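Local structure of MdbA protein (Corynebacterium diphtheriae, 5C00) at residues Trp117-Arg120 / Ala121-Lys125; Lys128-Tyr131 / Gly132-Asp136. The protein probably catalyses thiol-disulfide exchange and the oxidative folding of exported proteins, as a thioredoxin-fold member of the DsbA family. All coordinates share one frame; numbering follows the deposited sequence. Where two conformers were deposited one is given.

Interaction 1 of 2, residues Trp117-Arg120 / Ala121-Lys125; sequences WNYR and ALLMK
Tyr119 O takes the amide of Leu123 in a nearly straight bond: Leu123 N lies 3.0 Å from Tyr119 O, with an angle of 173° at the hydrogen. It is one rung of the i to i+4 ladder of helix 113-125, part of the helical insertion that DsbA-like proteins carry in a thioredoxin fold. The neighbouring rungs run from Ala121 N to Trp117 O, from Leu122 N to Asn118 O, and from Met124 N to Arg120 O, the last at 3.0 Å.

The same one-turn spacing lets Leu123 pack on Tyr119. Tyr119 CG stands anti to its own amide nitrogen (chi1 -170°), which carries the ring forward along the helix, while Leu123 CG points the other way, anti to its carbonyl carbon (chi1 -61°). As a result the leucine end sits over one face of the phenol. Its CD1 is 4.1 Å from the centre of the Tyr119 ring, a CH-pi contact, and the same methyl comes within 3.6 Å of Tyr119 CE2. Leu123 CD2 sits more loosely over the bond from CE1 to CZ, 4.2 Å from Tyr119 CE1. Beyond the ring, Tyr119 OH is hydrogen-bonded to the backbone O of Phe139, so the phenol is held at its tip as well as on its face.

Another flank carries the buried charge. Arg120 leaves the helix extended and makes salt bridges through NE to Glu51 and through NH1 to Asp66, reaching acids of the central sheet and of helix 56-74. Met124, deposited as selenomethionine, follows one turn on: its side chain touches the CxxC motif at the start of helix 56-74 (Cys55, Cys58), probably the redox site, while its CG passes 3.5 Å from Arg120 O.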
# COMPACT_ATOMS: atom_id res chain seq x y z
N TRP A 117 -4.95 6.12 -1.47
CA TRP A 117 -4.60 5.60 -2.79
C TRP A 117 -3.53 6.44 -3.50
O TRP A 117 -2.56 5.93 -4.08
CB TRP A 117 -5.87 5.54 -3.63
CG TRP A 117 -5.57 5.15 -4.97
CD1 TRP A 117 -5.53 5.95 -6.04
CD2 TRP A 117 -5.20 3.86 -5.41
NE1 TRP A 117 -5.16 5.23 -7.15
CE2 TRP A 117 -4.98 3.94 -6.79
CE3 TRP A 117 -5.06 2.61 -4.76
CZ2 TRP A 117 -4.59 2.84 -7.55
CZ3 TRP A 117 -4.68 1.51 -5.53
CH2 TRP A 117 -4.47 1.64 -6.90
N ASN A 118 -3.73 7.76 -3.48
CA ASN A 118 -2.78 8.64 -4.14
C ASN A 118 -1.43 8.70 -3.44
O ASN A 118 -0.41 8.86 -4.10
CB ASN A 118 -3.39 10.02 -4.29
CG ASN A 118 -4.42 10.05 -5.41
OD1 ASN A 118 -4.07 10.02 -6.59
ND2 ASN A 118 -5.69 10.01 -5.04
N TYR A 119 -1.44 8.55 -2.12
CA TYR A 119 -0.22 8.53 -1.33
C TYR A 119 0.59 7.29 -1.62
O TYR A 119 1.77 7.38 -1.91
CB TYR A 119 -0.56 8.61 0.13
CG TYR A 119 0.59 8.84 1.05
CD1 TYR A 119 1.34 9.98 0.96
CD2 TYR A 119 0.91 7.94 2.01
CE1 TYR A 119 2.39 10.24 1.82
CE2 TYR A 119 1.98 8.18 2.87
CZ TYR A 119 2.69 9.34 2.81
OH TYR A 119 3.72 9.59 3.72
N ARG A 120 -0.06 6.13 -1.66
CA ARG A 120 0.61 4.88 -2.05
C ARG A 120 1.25 5.01 -3.44
O ARG A 120 2.42 4.60 -3.63
CB ARG A 120 -0.40 3.70 -2.05
CG ARG A 120 0.11 2.43 -2.74
CD ARG A 120 -0.91 1.30 -2.64
NE ARG A 120 -0.45 0.13 -3.40
CZ ARG A 120 -0.60 -0.02 -4.73
NH1 ARG A 120 -1.17 0.92 -5.45
NH2 ARG A 120 -0.14 -1.12 -5.36
N ALA A 121 0.47 5.52 -4.39
CA ALA A 121 0.95 5.64 -5.77
C ALA A 121 2.22 6.51 -5.79
O ALA A 121 3.18 6.19 -6.49
CB ALA A 121 -0.12 6.22 -6.68
N LEU A 122 2.20 7.63 -5.10
CA LEU A 122 3.34 8.53 -5.06
C LEU A 122 4.60 7.89 -4.44
O LEU A 122 5.70 7.95 -5.02
CB LEU A 122 2.97 9.83 -4.33
CG LEU A 122 4.06 10.91 -4.25
CD1 LEU A 122 4.74 11.10 -5.56
CD2 LEU A 122 3.42 12.23 -3.79
N LEU A 123 4.45 7.26 -3.31
CA LEU A 123 5.57 6.60 -2.67
C LEU A 123 6.19 5.52 -3.53
O LEU A 123 7.41 5.41 -3.55
CB LEU A 123 5.16 6.01 -1.30
CG LEU A 123 4.66 7.03 -0.27
CD1 LEU A 123 4.46 6.29 1.04
CD2 LEU A 123 5.53 8.25 -0.07
N MSE A 124 5.39 4.74 -4.26
CA MSE A 124 5.91 3.82 -5.26
C MSE A 124 6.52 4.49 -6.47
O MSE A 124 7.62 4.08 -6.92
CB MSE A 124 4.80 2.86 -5.71
CG MSE A 124 4.43 1.95 -4.56
SE MSE A 124 5.81 0.58 -4.20
CE MSE A 124 4.82 -0.44 -2.88
N LYS A 125 5.86 5.49 -7.03
CA LYS A 125 6.40 6.15 -8.20
C LYS A 125 7.73 6.81 -7.92
O LYS A 125 8.61 6.75 -8.76
CB LYS A 125 5.44 7.22 -8.75
CG LYS A 125 6.02 8.00 -9.93
CD LYS A 125 5.19 9.21 -10.28
CE LYS A 125 5.81 9.94 -11.47
NZ LYS A 125 4.71 10.49 -12.29

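Interaction 2 of 2, residues Lys128-Tyr131 / Gly132-Asp136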
# COMPACT_ATOMS: atom_id res chain seq x y z
N LYS A 128 12.67 5.62 -5.92
CA LYS A 128 14.12 5.84 -6.09
C LYS A 128 14.65 7.16 -5.58
O LYS A 128 15.80 7.22 -5.18
CB LYS A 128 14.54 5.57 -7.54
CG LYS A 128 14.84 4.10 -7.80
CD LYS A 128 13.96 3.10 -7.01
CE LYS A 128 14.73 1.88 -6.48
NZ LYS A 128 14.26 1.39 -5.13
N ASN A 129 13.82 8.20 -5.54
CA ASN A 129 14.18 9.53 -4.99
C ASN A 129 13.95 9.69 -3.49
O ASN A 129 14.53 10.55 -2.84
CB ASN A 129 13.38 10.60 -5.76
CG ASN A 129 13.72 10.60 -7.21
OD1 ASN A 129 14.90 10.65 -7.55
ND2 ASN A 129 12.72 10.41 -8.08
N ILE A 130 13.10 8.86 -2.95
CA ILE A 130 12.72 8.89 -1.57
C ILE A 130 13.71 8.07 -0.76
O ILE A 130 14.09 8.44 0.34
CB ILE A 130 11.33 8.24 -1.43
CG1 ILE A 130 10.27 9.19 -1.92
CG2 ILE A 130 11.01 7.81 0.03
CD1 ILE A 130 8.92 8.52 -2.07
N TYR A 131 14.09 6.94 -1.32
CA TYR A 131 14.78 5.87 -0.60
C TYR A 131 16.07 6.40 0.05
O TYR A 131 17.00 6.83 -0.63
CB TYR A 131 15.11 4.72 -1.57
CG TYR A 131 15.70 3.54 -0.85
CD1 TYR A 131 14.89 2.64 -0.18
CD2 TYR A 131 17.09 3.36 -0.78
CE1 TYR A 131 15.43 1.58 0.54
CE2 TYR A 131 17.65 2.29 -0.07
CZ TYR A 131 16.79 1.42 0.60
OH TYR A 131 17.31 0.36 1.30
N GLY A 132 16.13 6.35 1.36
CA GLY A 132 17.32 6.82 2.10
C GLY A 132 17.46 8.32 2.27
O GLY A 132 18.46 8.79 2.85
N LYS A 133 16.56 9.09 1.65
CA LYS A 133 16.65 10.52 1.67
C LYS A 133 15.56 11.11 2.52
O LYS A 133 15.78 12.15 3.13
CB LYS A 133 16.70 11.10 0.22
CG LYS A 133 17.83 10.37 -0.50
CD LYS A 133 18.11 10.79 -1.91
CE LYS A 133 19.10 9.80 -2.51
NZ LYS A 133 18.47 8.44 -2.69
N TRP A 134 14.41 10.45 2.62
CA TRP A 134 13.29 10.98 3.42
C TRP A 134 13.28 10.40 4.83
O TRP A 134 13.58 9.21 5.03
CB TRP A 134 11.94 10.69 2.77
CG TRP A 134 11.61 11.52 1.59
CD1 TRP A 134 12.46 12.23 0.83
CD2 TRP A 134 10.35 11.57 0.93
NE1 TRP A 134 11.79 12.80 -0.21
CE2 TRP A 134 10.49 12.41 -0.16
CE3 TRP A 134 9.11 11.02 1.21
CZ2 TRP A 134 9.44 12.67 -1.03
CZ3 TRP A 134 8.06 11.29 0.37
CH2 TRP A 134 8.22 12.11 -0.73
N GLY A 135 12.92 11.25 5.79
CA GLY A 135 12.63 10.84 7.13
C GLY A 135 11.17 10.98 7.40
O GLY A 135 10.40 11.38 6.52
N ASP A 136 10.76 10.70 8.63
CA ASP A 136 9.35 10.72 8.98
C ASP A 136 8.63 12.05 8.72
O ASP A 136 7.47 12.05 8.36
CB ASP A 136 9.18 10.31 10.44
CG ASP A 136 9.53 8.80 10.69
OD1 ASP A 136 9.31 7.95 9.79
OD2 ASP A 136 10.03 8.50 11.81
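Ile130 lies against one face of the Trp134 indole, and its side chain meets that surface atom by atom. CB starts above the junction of the two rings, 4.2 Å from Trp134 CD2. CG1, placed beside the amide nitrogen by chi1 of -76°, then drops onto the benzo ring: it is 3.5 Å from the centre of the six-membered ring and almost exactly on its normal, a close CH-pi contact. The CG2 branch hangs just beyond the CD2-CE3 bond, 3.9 Å from Trp134 CE3. At the tip, CD1 spreads over the outer carbons and comes to 3.8 Å from Trp134 CZ3. Phe139 of helix 136-145 meets Trp134 edge-to-face, and Val142 of the same helix also touches it.

The backbone behind this pair is drawn tight by one carbonyl. Ile130 O accepts two amides, Lys133 N at 2.9 Å and Trp134 N at 3.1 Å, the second lying in the carbonyl plane. The next carbonyl is taken by a side chain: Lys133 runs extended past Asn129 O, bends at its last torsion (chi4 68°), and brings NZ to 3.0 Å from Tyr131 O, folding the lysine back over the loop.

Between Ile130 and Lys133, Tyr131 leaves helical angles, and Gly132 follows with a positive phi of 78°. These angles, together with the bond from Lys133 N, define a type II beta turn over Ile130-Lys133, which here ends helix 127-130 and sends the chain toward helix 136-145 within the helical domain of this DsbA-like fold.

In the fold
From the N terminus the chain first lays down four of the six strands and the CxxC helix 56-74, then enters the helical insertion, and only later adds strands 187-190 and 193-194. Interaction 1 comes first, within helix 113-125, whose flanks pack on helices 56-74, 96-109 and 136-145. Interaction 2 follows in series, neither nesting nor crossing, and closes a short turn between helix 127-130 and helix 136-145. Their centres are 14 Å apart, yet the two meet at Leu123: its CD2 packs 4.0 Å from Trp134 CZ3, and Leu123 O faces Ile130 CD1. Phe139 also touches both, so interaction 1 in the buried interior continues into interaction 2 near the surface.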